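Long-range contacts in actva-orf6 monooxygenase (Streptomyces coelicolor, PDB 1N5V), which probably oxidises a phenolic tricyclic precursor to its quinone during biosynthesis of the antibiotic actinorhodin, as a small monooxygenase of the ABM family: residues 46-51 with 61-66; 8-13 with 100-105. One frame throughout, in Å; residues are numbered along the deposited sequence.

Contact 1 of 2, residues 46-51 with 61-66. With NOM (7-hydroxy-5-methyl-3,3a,5,11b-tetrahydro-1,4-dioxa-cyclopenta[a]anthracene-2,6,11-trione), chain C.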
ATOM      1  N   LEU A  46       4.846  -3.937 -12.538  1.00 29.47           N
ATOM      2  CA  LEU A  46       3.633  -3.200 -12.834  1.00 28.10           C
ATOM      3  C   LEU A  46       3.710  -1.755 -12.342  1.00 27.77           C
ATOM      4  O   LEU A  46       3.166  -0.842 -12.967  1.00 29.14           O
ATOM      5  CB  LEU A  46       2.386  -3.941 -12.307  1.00 29.02           C
ATOM      6  CG  LEU A  46       2.097  -5.328 -12.947  1.00 31.33           C
ATOM      7  CD1 LEU A  46       0.897  -6.075 -12.377  1.00 29.35           C
ATOM      8  CD2 LEU A  46       1.858  -5.141 -14.464  1.00 33.57           C
ATOM      9  N   SER A  47       4.295  -1.429 -11.206  1.00 26.38           N
ATOM     10  CA  SER A  47       4.360  -0.054 -10.756  1.00 27.79           C
ATOM     11  C   SER A  47       5.073   0.014  -9.425  1.00 26.63           C
ATOM     12  O   SER A  47       5.185  -0.999  -8.751  1.00 28.63           O
ATOM     13  CB  SER A  47       2.947   0.542 -10.549  1.00 30.84           C
ATOM     14  OG  SER A  47       2.310  -0.052  -9.411  1.00 31.66           O
ATOM     15  N   ALA A  48       5.617   1.168  -9.128  1.00 25.15           N
ATOM     16  CA  ALA A  48       6.161   1.464  -7.803  1.00 25.22           C
ATOM     17  C   ALA A  48       5.680   2.894  -7.477  1.00 23.24           C
ATOM     18  O   ALA A  48       6.121   3.872  -8.125  1.00 22.57           O
ATOM     19  CB  ALA A  48       7.662   1.303  -7.737  1.00 23.66           C
ATOM     20  N   THR A  49       4.799   2.999  -6.491  1.00 23.06           N
ATOM     21  CA  THR A  49       4.297   4.334  -6.098  1.00 24.44           C
ATOM     22  C   THR A  49       4.822   4.799  -4.750  1.00 24.11           C
ATOM     23  O   THR A  49       4.677   4.062  -3.780  1.00 26.05           O
ATOM     24  CB  THR A  49       2.777   4.329  -6.044  1.00 24.99           C
ATOM     25  OG1 THR A  49       2.377   3.906  -7.366  1.00 25.73           O
ATOM     26  CG2 THR A  49       2.197   5.678  -5.691  1.00 23.29           C
ATOM     27  N   TYR A  50       5.510   5.924  -4.736  1.00 23.68           N
ATOM     28  CA  TYR A  50       6.168   6.418  -3.528  1.00 22.80           C
ATOM     29  C   TYR A  50       5.326   7.503  -2.861  1.00 24.17           C
ATOM     30  O   TYR A  50       4.858   8.444  -3.500  1.00 25.15           O
ATOM     31  CB  TYR A  50       7.512   7.070  -3.830  1.00 21.81           C
ATOM     32  CG  TYR A  50       8.540   6.002  -4.158  1.00 21.17           C
ATOM     33  CD1 TYR A  50       8.535   5.465  -5.446  1.00 22.46           C
ATOM     34  CD2 TYR A  50       9.434   5.564  -3.241  1.00 21.77           C
ATOM     35  CE1 TYR A  50       9.439   4.464  -5.779  1.00 23.46           C
ATOM     36  CE2 TYR A  50      10.336   4.552  -3.532  1.00 24.49           C
ATOM     37  CZ  TYR A  50      10.307   4.019  -4.808  1.00 24.41           C
ATOM     38  OH  TYR A  50      11.227   3.085  -5.158  1.00 27.96           O
ATOM     39  N   HIS A  51       5.143   7.325  -1.560  1.00 21.32           N
ATOM     40  CA  HIS A  51       4.262   8.245  -0.872  1.00 20.91           C
ATOM     41  C   HIS A  51       5.030   8.814   0.322  1.00 22.41           C
ATOM     42  O   HIS A  51       5.744   8.033   0.983  1.00 20.43           O
ATOM     43  CB  HIS A  51       3.113   7.390  -0.304  1.00 17.29           C
ATOM     44  CG  HIS A  51       2.284   6.512  -1.162  1.00 18.64           C
ATOM     45  ND1 HIS A  51       2.653   5.260  -1.622  1.00 18.18           N
ATOM     46  CD2 HIS A  51       0.980   6.688  -1.584  1.00 16.17           C
ATOM     47  CE1 HIS A  51       1.662   4.744  -2.324  1.00 17.79           C
ATOM     48  NE2 HIS A  51       0.617   5.611  -2.317  1.00 16.98           N
ATOM     49  N   ASN A  61       6.712   2.837  -0.390  1.00 23.24           N
ATOM     50  CA  ASN A  61       6.575   2.407  -1.783  1.00 22.68           C
ATOM     51  C   ASN A  61       5.550   1.246  -1.797  1.00 22.19           C
ATOM     52  O   ASN A  61       5.799   0.291  -1.100  1.00 19.00           O
ATOM     53  CB  ASN A  61       7.924   1.823  -2.241  1.00 23.87           C
ATOM     54  CG  ASN A  61       7.957   1.201  -3.620  1.00 24.85           C
ATOM     55  OD1 ASN A  61       7.102   1.406  -4.445  1.00 22.72           O
ATOM     56  ND2 ASN A  61       8.998   0.487  -4.059  1.00 26.26           N
ATOM     57  N   TYR A  62       4.474   1.292  -2.522  1.00 21.87           N
ATOM     58  CA  TYR A  62       3.492   0.274  -2.796  1.00 21.54           C
ATOM     59  C   TYR A  62       3.818  -0.199  -4.213  1.00 20.75           C
ATOM     60  O   TYR A  62       3.690   0.631  -5.126  1.00 21.22           O
ATOM     61  CB  TYR A  62       2.056   0.817  -2.792  1.00 22.23           C
ATOM     62  CG  TYR A  62       0.986  -0.203  -3.071  1.00 21.20           C
ATOM     63  CD1 TYR A  62       0.581  -1.099  -2.092  1.00 23.92           C
ATOM     64  CD2 TYR A  62       0.382  -0.286  -4.323  1.00 23.09           C
ATOM     65  CE1 TYR A  62      -0.414  -2.091  -2.314  1.00 21.67           C
ATOM     66  CE2 TYR A  62      -0.575  -1.259  -4.595  1.00 23.67           C
ATOM     67  CZ  TYR A  62      -0.945  -2.133  -3.582  1.00 23.67           C
ATOM     68  OH  TYR A  62      -1.863  -3.099  -3.870  1.00 26.93           O
ATOM     69  N   ALA A  63       4.455  -1.344  -4.332  1.00 21.46           N
ATOM     70  CA  ALA A  63       4.950  -1.865  -5.590  1.00 22.32           C
ATOM     71  C   ALA A  63       4.140  -3.070  -6.058  1.00 23.74           C
ATOM     72  O   ALA A  63       3.801  -4.017  -5.309  1.00 25.41           O
ATOM     73  CB  ALA A  63       6.418  -2.177  -5.420  1.00 18.92           C
ATOM     74  N   GLN A  64       3.731  -3.056  -7.303  1.00 22.50           N
ATOM     75  CA  GLN A  64       2.879  -4.096  -7.899  1.00 23.79           C
ATOM     76  C   GLN A  64       3.685  -4.931  -8.892  1.00 25.75           C
ATOM     77  O   GLN A  64       4.444  -4.350  -9.667  1.00 24.76           O
ATOM     78  CB  GLN A  64       1.746  -3.430  -8.698  1.00 25.40           C
ATOM     79  CG  GLN A  64       0.598  -2.819  -7.941  1.00 24.46           C
ATOM     80  CD  GLN A  64      -0.365  -2.037  -8.835  1.00 25.95           C
ATOM     81  OE1 GLN A  64       0.042  -1.416  -9.843  1.00 27.00           O
ATOM     82  NE2 GLN A  64      -1.658  -1.991  -8.515  1.00 24.85           N
ATOM     83  N   TRP A  65       3.601  -6.263  -8.803  1.00 26.06           N
ATOM     84  CA  TRP A  65       4.323  -7.208  -9.576  1.00 27.87           C
ATOM     85  C   TRP A  65       3.343  -8.275 -10.093  1.00 30.23           C
ATOM     86  O   TRP A  65       2.364  -8.546  -9.400  1.00 29.38           O
ATOM     87  CB  TRP A  65       5.443  -7.988  -8.820  1.00 25.20           C
ATOM     88  CG  TRP A  65       6.601  -7.077  -8.594  1.00 25.19           C
ATOM     89  CD1 TRP A  65       6.717  -6.185  -7.545  1.00 22.67           C
ATOM     90  CD2 TRP A  65       7.732  -6.872  -9.474  1.00 24.66           C
ATOM     91  NE1 TRP A  65       7.872  -5.467  -7.743  1.00 24.38           N
ATOM     92  CE2 TRP A  65       8.525  -5.871  -8.885  1.00 23.90           C
ATOM     93  CE3 TRP A  65       8.151  -7.423 -10.653  1.00 23.70           C
ATOM     94  CZ2 TRP A  65       9.713  -5.437  -9.428  1.00 25.62           C
ATOM     95  CZ3 TRP A  65       9.343  -7.009 -11.229  1.00 26.42           C
ATOM     96  CH2 TRP A  65      10.119  -6.009 -10.624  1.00 27.58           C
ATOM     97  N   GLU A  66       3.655  -8.882 -11.249  1.00 31.36           N
ATOM     98  CA  GLU A  66       2.666  -9.845 -11.753  1.00 33.93           C
ATOM     99  C   GLU A  66       2.663 -11.119 -10.914  1.00 33.83           C
ATOM    100  O   GLU A  66       1.621 -11.749 -10.685  1.00 36.35           O
ATOM    101  CB  GLU A  66       2.812 -10.124 -13.216  1.00 37.47           C
ATOM    102  CG  GLU A  66       2.781  -8.993 -14.219  1.00 41.93           C
ATOM    103  CD  GLU A  66       2.734  -9.490 -15.658  1.00 45.81           C
ATOM    104  OE1 GLU A  66       3.108 -10.670 -15.907  1.00 47.95           O
ATOM    105  OE2 GLU A  66       2.309  -8.744 -16.576  1.00 47.35           O
TER
HETATM  106  C1  NOM C1001      10.379  -0.927  -6.897  1.00 50.75           C
HETATM  107  C2  NOM C1001      11.389  -0.617  -6.002  1.00 50.41           C
HETATM  108  C3  NOM C1001      11.653  -1.489  -4.952  1.00 50.77           C
HETATM  109  C4  NOM C1001      10.942  -2.682  -4.764  1.00 50.49           C
HETATM  110  C5  NOM C1001       9.938  -2.968  -5.688  1.00 51.23           C
HETATM  111  C6  NOM C1001       9.671  -2.111  -6.752  1.00 50.92           C
HETATM  112  C10 NOM C1001      12.685  -1.185  -4.009  1.00 50.93           C
HETATM  113  C9  NOM C1001      12.979  -2.066  -2.917  1.00 49.32           C
HETATM  114  C8  NOM C1001      12.275  -3.270  -2.720  1.00 48.37           C
HETATM  115  C7  NOM C1001      11.235  -3.572  -3.675  1.00 48.39           C
HETATM  116  O3  NOM C1001      10.629  -4.613  -3.489  1.00 46.86           O
HETATM  117  O4  NOM C1001      13.362  -0.164  -4.086  1.00 52.18           O
HETATM  118  O2  NOM C1001       9.185  -4.111  -5.538  1.00 51.44           O
HETATM  119  C13 NOM C1001      14.006  -1.688  -2.053  1.00 50.64           C
HETATM  120  C14 NOM C1001      14.019  -2.448  -0.704  1.00 51.02           C
HETATM  121  O1  NOM C1001      13.621  -3.780  -0.720  1.00 49.84           O
HETATM  122  C11 NOM C1001      12.596  -4.083  -1.651  1.00 48.27           C
HETATM  123  C12 NOM C1001      11.676  -5.148  -1.111  1.00 45.66           C
HETATM  124  C15 NOM C1001      15.321  -2.131  -0.003  1.00 52.20           C
HETATM  125  C16 NOM C1001      15.778  -0.833  -0.723  1.00 54.98           C
HETATM  126  O5  NOM C1001      16.744  -0.218  -0.248  1.00 57.77           O
HETATM  127  O6  NOM C1001      15.164  -0.482  -1.741  1.00 53.41           O
HETATM  128  O   HOH W   1       1.766   1.181  -7.067  1.00 23.73           O
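Y50 and N61 face each other as a non-hydrogen-bonded antiparallel pair, and the carboxamide of N61 is stacked over one face of the Y50 ring, the two planes only 14° apart. N61 CG stands off-centre toward the ring's rim, while its CB makes a CH-pi contact over the same ring. Because CG is anti to the backbone N (chi1 175°), the amide runs forward along its own strand, toward A48: OD1 comes 3.3 Å from A48 CB, and N61 ND2 lies 3.3 Å from C2 of NOM. A48 and A63, the next pair on this face, present only methyls, short enough for the ligand to rest on; A63 CB is 3.4 Å from NOM O2. W65 meets that same oxygen with its indole edge, NE1 donating to O2 at 2.9 Å.

S47, T49, Y62 and Q64 point to the other face. S47 OG, set between N and the carbonyl carbon (chi1 70°), donates to Q64 OE1 at 2.7 Å, arriving above the amide plane; A1 N also bonds OE1. A water donates to S47 OG and Y62 O and is bonded to T49 OG1, so hydroxyl residues suit this polar seam. L46 and S47 share Q64 in a classic bulge, with L46 N 2.9 Å from Q64 O and a weaker bond from S47 N.

Strand 10-17 flanks N61 and A63, helix 21-31 packs on Y50, and Y71 of helix 68-76 meets W65 edge-to-face. Beyond 46-51 the sheet continues into the second subunit, whose Y62 OH bonds H51 NE2.

Contact 2 of 2, residues 8-13 with 100-105. With NOM (7-hydroxy-5-methyl-3,3a,5,11b-tetrahydro-1,4-dioxa-cyclopenta[a]anthracene-2,6,11-trione), chain C.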
ATOM      1  N   VAL A   8      -2.274  -8.327 -11.035  1.00 38.87           N
ATOM      2  CA  VAL A   8      -1.431  -8.050  -9.879  1.00 35.66           C
ATOM      3  C   VAL A   8      -1.340  -9.312  -9.011  1.00 34.97           C
ATOM      4  O   VAL A   8      -2.184  -9.668  -8.204  1.00 33.67           O
ATOM      5  CB  VAL A   8      -1.899  -6.835  -9.052  1.00 33.81           C
ATOM      6  CG1 VAL A   8      -1.007  -6.632  -7.839  1.00 32.24           C
ATOM      7  CG2 VAL A   8      -1.900  -5.553  -9.888  1.00 33.56           C
ATOM      8  N   GLY A   9      -0.190 -10.008  -9.080  1.00 35.37           N
ATOM      9  CA  GLY A   9      -0.064 -11.248  -8.298  1.00 34.36           C
ATOM     10  C   GLY A   9       0.768 -11.065  -7.036  1.00 32.98           C
ATOM     11  O   GLY A   9       0.774 -11.960  -6.220  1.00 32.19           O
ATOM     12  N   PHE A  10       1.470  -9.948  -6.878  1.00 29.87           N
ATOM     13  CA  PHE A  10       2.365  -9.818  -5.758  1.00 30.24           C
ATOM     14  C   PHE A  10       2.648  -8.349  -5.517  1.00 29.17           C
ATOM     15  O   PHE A  10       2.879  -7.600  -6.443  1.00 31.74           O
ATOM     16  CB  PHE A  10       3.647 -10.604  -6.044  1.00 30.28           C
ATOM     17  CG  PHE A  10       4.674 -10.694  -4.952  1.00 29.69           C
ATOM     18  CD1 PHE A  10       4.583 -11.667  -3.971  1.00 30.65           C
ATOM     19  CD2 PHE A  10       5.742  -9.815  -4.915  1.00 29.03           C
ATOM     20  CE1 PHE A  10       5.514 -11.741  -2.950  1.00 30.32           C
ATOM     21  CE2 PHE A  10       6.679  -9.902  -3.900  1.00 29.47           C
ATOM     22  CZ  PHE A  10       6.607 -10.891  -2.938  1.00 29.27           C
ATOM     23  N   VAL A  11       2.656  -7.987  -4.251  1.00 27.95           N
ATOM     24  CA  VAL A  11       2.846  -6.650  -3.759  1.00 24.46           C
ATOM     25  C   VAL A  11       3.919  -6.644  -2.696  1.00 25.85           C
ATOM     26  O   VAL A  11       3.978  -7.409  -1.735  1.00 27.63           O
ATOM     27  CB  VAL A  11       1.498  -6.110  -3.214  1.00 22.56           C
ATOM     28  CG1 VAL A  11       1.638  -4.763  -2.485  1.00 21.91           C
ATOM     29  CG2 VAL A  11       0.460  -5.955  -4.323  1.00 20.89           C
ATOM     30  N   ALA A  12       4.783  -5.655  -2.790  1.00 26.39           N
ATOM     31  CA  ALA A  12       5.825  -5.331  -1.814  1.00 24.70           C
ATOM     32  C   ALA A  12       5.518  -3.908  -1.325  1.00 24.23           C
ATOM     33  O   ALA A  12       5.364  -2.929  -2.062  1.00 23.46           O
ATOM     34  CB  ALA A  12       7.208  -5.407  -2.462  1.00 22.88           C
ATOM     35  N   VAL A  13       5.375  -3.754  -0.032  1.00 25.51           N
ATOM     36  CA  VAL A  13       5.139  -2.469   0.618  1.00 25.69           C
ATOM     37  C   VAL A  13       6.424  -2.201   1.386  1.00 26.21           C
ATOM     38  O   VAL A  13       6.741  -2.913   2.327  1.00 28.62           O
ATOM     39  CB  VAL A  13       3.946  -2.551   1.571  1.00 25.13           C
ATOM     40  CG1 VAL A  13       3.818  -1.235   2.317  1.00 25.70           C
ATOM     41  CG2 VAL A  13       2.685  -2.906   0.799  1.00 21.78           C
ATOM     42  N   ALA A 100      10.301  -4.223   4.575  1.00 29.56           N
ATOM     43  CA  ALA A 100       9.453  -4.703   3.505  1.00 29.13           C
ATOM     44  C   ALA A 100       8.427  -5.723   3.965  1.00 29.15           C
ATOM     45  O   ALA A 100       8.704  -6.512   4.880  1.00 29.13           O
ATOM     46  CB  ALA A 100      10.296  -5.326   2.413  1.00 29.64           C
ATOM     47  N   VAL A 101       7.231  -5.602   3.427  1.00 26.82           N
ATOM     48  CA  VAL A 101       6.156  -6.534   3.740  1.00 27.42           C
ATOM     49  C   VAL A 101       5.711  -7.146   2.416  1.00 28.96           C
ATOM     50  O   VAL A 101       5.541  -6.424   1.433  1.00 30.80           O
ATOM     51  CB  VAL A 101       4.958  -5.882   4.455  1.00 29.03           C
ATOM     52  CG1 VAL A 101       3.907  -6.923   4.866  1.00 29.40           C
ATOM     53  CG2 VAL A 101       5.341  -5.121   5.726  1.00 26.58           C
ATOM     54  N   PHE A 102       5.700  -8.456   2.279  1.00 29.05           N
ATOM     55  CA  PHE A 102       5.299  -9.119   1.035  1.00 26.43           C
ATOM     56  C   PHE A 102       3.873  -9.618   1.250  1.00 26.55           C
ATOM     57  O   PHE A 102       3.453 -10.076   2.304  1.00 27.56           O
ATOM     58  CB  PHE A 102       6.292 -10.163   0.566  1.00 24.87           C
ATOM     59  CG  PHE A 102       7.704  -9.655   0.458  1.00 25.81           C
ATOM     60  CD1 PHE A 102       8.088  -8.813  -0.570  1.00 27.25           C
ATOM     61  CD2 PHE A 102       8.662  -9.994   1.382  1.00 26.08           C
ATOM     62  CE1 PHE A 102       9.376  -8.306  -0.648  1.00 28.82           C
ATOM     63  CE2 PHE A 102       9.968  -9.542   1.330  1.00 25.80           C
ATOM     64  CZ  PHE A 102      10.332  -8.685   0.302  1.00 28.50           C
ATOM     65  N   MET A 103       3.089  -9.568   0.181  1.00 26.23           N
ATOM     66  CA  MET A 103       1.705  -9.871   0.221  1.00 26.28           C
ATOM     67  C   MET A 103       1.065 -10.029  -1.131  1.00 27.91           C
ATOM     68  O   MET A 103       1.466  -9.569  -2.209  1.00 26.93           O
ATOM     69  CB  MET A 103       1.079  -8.652   1.008  1.00 24.05           C
ATOM     70  CG  MET A 103       1.079  -7.356   0.263  1.00 23.64           C
ATOM     71  SD  MET A 103       0.437  -5.913   1.160  1.00 23.23           S
ATOM     72  CE  MET A 103       1.550  -5.825   2.534  1.00 21.37           C
ATOM     73  N   THR A 104      -0.139 -10.605  -1.033  1.00 31.10           N
ATOM     74  CA  THR A 104      -0.948 -10.851  -2.246  1.00 31.55           C
ATOM     75  C   THR A 104      -2.273 -10.166  -2.135  1.00 31.30           C
ATOM     76  O   THR A 104      -2.974 -10.324  -1.112  1.00 33.34           O
ATOM     77  CB  THR A 104      -1.033 -12.407  -2.238  1.00 33.58           C
ATOM     78  OG1 THR A 104       0.192 -12.868  -2.868  1.00 38.53           O
ATOM     79  CG2 THR A 104      -2.216 -12.991  -2.906  1.00 32.16           C
ATOM     80  N   PRO A 105      -2.722  -9.519  -3.192  1.00 31.98           N
ATOM     81  CA  PRO A 105      -4.033  -8.896  -3.185  1.00 35.46           C
ATOM     82  C   PRO A 105      -5.110  -9.973  -2.994  1.00 37.65           C
ATOM     83  O   PRO A 105      -4.900 -11.027  -3.585  1.00 38.68           O
ATOM     84  CB  PRO A 105      -4.128  -8.147  -4.488  1.00 34.89           C
ATOM     85  CG  PRO A 105      -2.837  -8.279  -5.204  1.00 33.84           C
ATOM     86  CD  PRO A 105      -2.019  -9.300  -4.458  1.00 32.29           C
TER
HETATM   87  C1  NOM C1001      10.379  -0.927  -6.897  1.00 50.75           C
HETATM   88  C2  NOM C1001      11.389  -0.617  -6.002  1.00 50.41           C
HETATM   89  C3  NOM C1001      11.653  -1.489  -4.952  1.00 50.77           C
HETATM   90  C4  NOM C1001      10.942  -2.682  -4.764  1.00 50.49           C
HETATM   91  C5  NOM C1001       9.938  -2.968  -5.688  1.00 51.23           C
HETATM   92  C6  NOM C1001       9.671  -2.111  -6.752  1.00 50.92           C
HETATM   93  C10 NOM C1001      12.685  -1.185  -4.009  1.00 50.93           C
HETATM   94  C9  NOM C1001      12.979  -2.066  -2.917  1.00 49.32           C
HETATM   95  C8  NOM C1001      12.275  -3.270  -2.720  1.00 48.37           C
HETATM   96  C7  NOM C1001      11.235  -3.572  -3.675  1.00 48.39           C
HETATM   97  O3  NOM C1001      10.629  -4.613  -3.489  1.00 46.86           O
HETATM   98  O4  NOM C1001      13.362  -0.164  -4.086  1.00 52.18           O
HETATM   99  O2  NOM C1001       9.185  -4.111  -5.538  1.00 51.44           O
HETATM  100  C13 NOM C1001      14.006  -1.688  -2.053  1.00 50.64           C
HETATM  101  C14 NOM C1001      14.019  -2.448  -0.704  1.00 51.02           C
HETATM  102  O1  NOM C1001      13.621  -3.780  -0.720  1.00 49.84           O
HETATM  103  C11 NOM C1001      12.596  -4.083  -1.651  1.00 48.27           C
HETATM  104  C12 NOM C1001      11.676  -5.148  -1.111  1.00 45.66           C
HETATM  105  C15 NOM C1001      15.321  -2.131  -0.003  1.00 52.20           C
HETATM  106  C16 NOM C1001      15.778  -0.833  -0.723  1.00 54.98           C
HETATM  107  O5  NOM C1001      16.744  -0.218  -0.248  1.00 57.77           O
HETATM  108  O6  NOM C1001      15.164  -0.482  -1.741  1.00 53.41           O
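The F10 and F102 rings run nearly parallel, planes 18° apart, but are slid so far that they barely overlap, with centroids 5.7 Å apart. F10 CZ meets F102 CD1 at 3.5 Å, approaching obliquely. F10 leaves its strand away from 100-105, yet its ring returns to F102, and the ring of Y71 meets it too. A12 CB also approaches the F102 ring obliquely, 4.0 Å from CD1, and C12 of NOM does likewise, 3.9 Å from F102 CE1. A methyl at A12 and another at A100 let the ligand lie close, A100 CB being 3.8 Å from that same C12.

V11, V13 and M103 occupy the other face. With M103 CG wedged between its N and carbonyl carbon (chi1 70°) and the chain bent at its last torsion, the thioether folds along the neighbouring strand: CG packs on V11 CB, and CE reaches V13 CG2 at 3.6 Å. The flexible methionine thus fits itself to two branched valines, residues well suited to an extended backbone. V11 with M103 and V13 with V101 are hydrogen-bonded pairs, the shortest bond being V11 N to M103 O, 2.8 Å. P105, lacking an N-H, contributes ring contacts instead, its CG touching V8 CG1 at 3.6 Å.

On the side of 8-13 turned away from 100-105, G9 and F10 both face W65 of strand 58-65 in a classic bulge. This antiparallel pairing of the first and last strands belongs to the ferredoxin-like fold of dimeric alpha/beta-barrel proteins, here with one face lining the ligand pocket.

In the fold
Both contacts belong to one four-stranded antiparallel sheet, in which strands 58-65 and 10-17 are the inner neighbours; W65 N to F10 O and A63 N to A12 O probably bond them together. Contact 1 closes a local hairpin nested within the long chain loop that contact 2 closes, and their centres are about 9 Å apart. Contact 1 is almost wholly buried, yet rich in polar side chains and bridged by one water, whereas contact 2 is partly exposed and relies on apolar packing beside its backbone bonds. Each supplies residues to the NOM pocket, but only contact 1 gives the ligand a hydrogen bond. Their outer strands, 45-53 and 99-109, both continue the sheet into the second subunit.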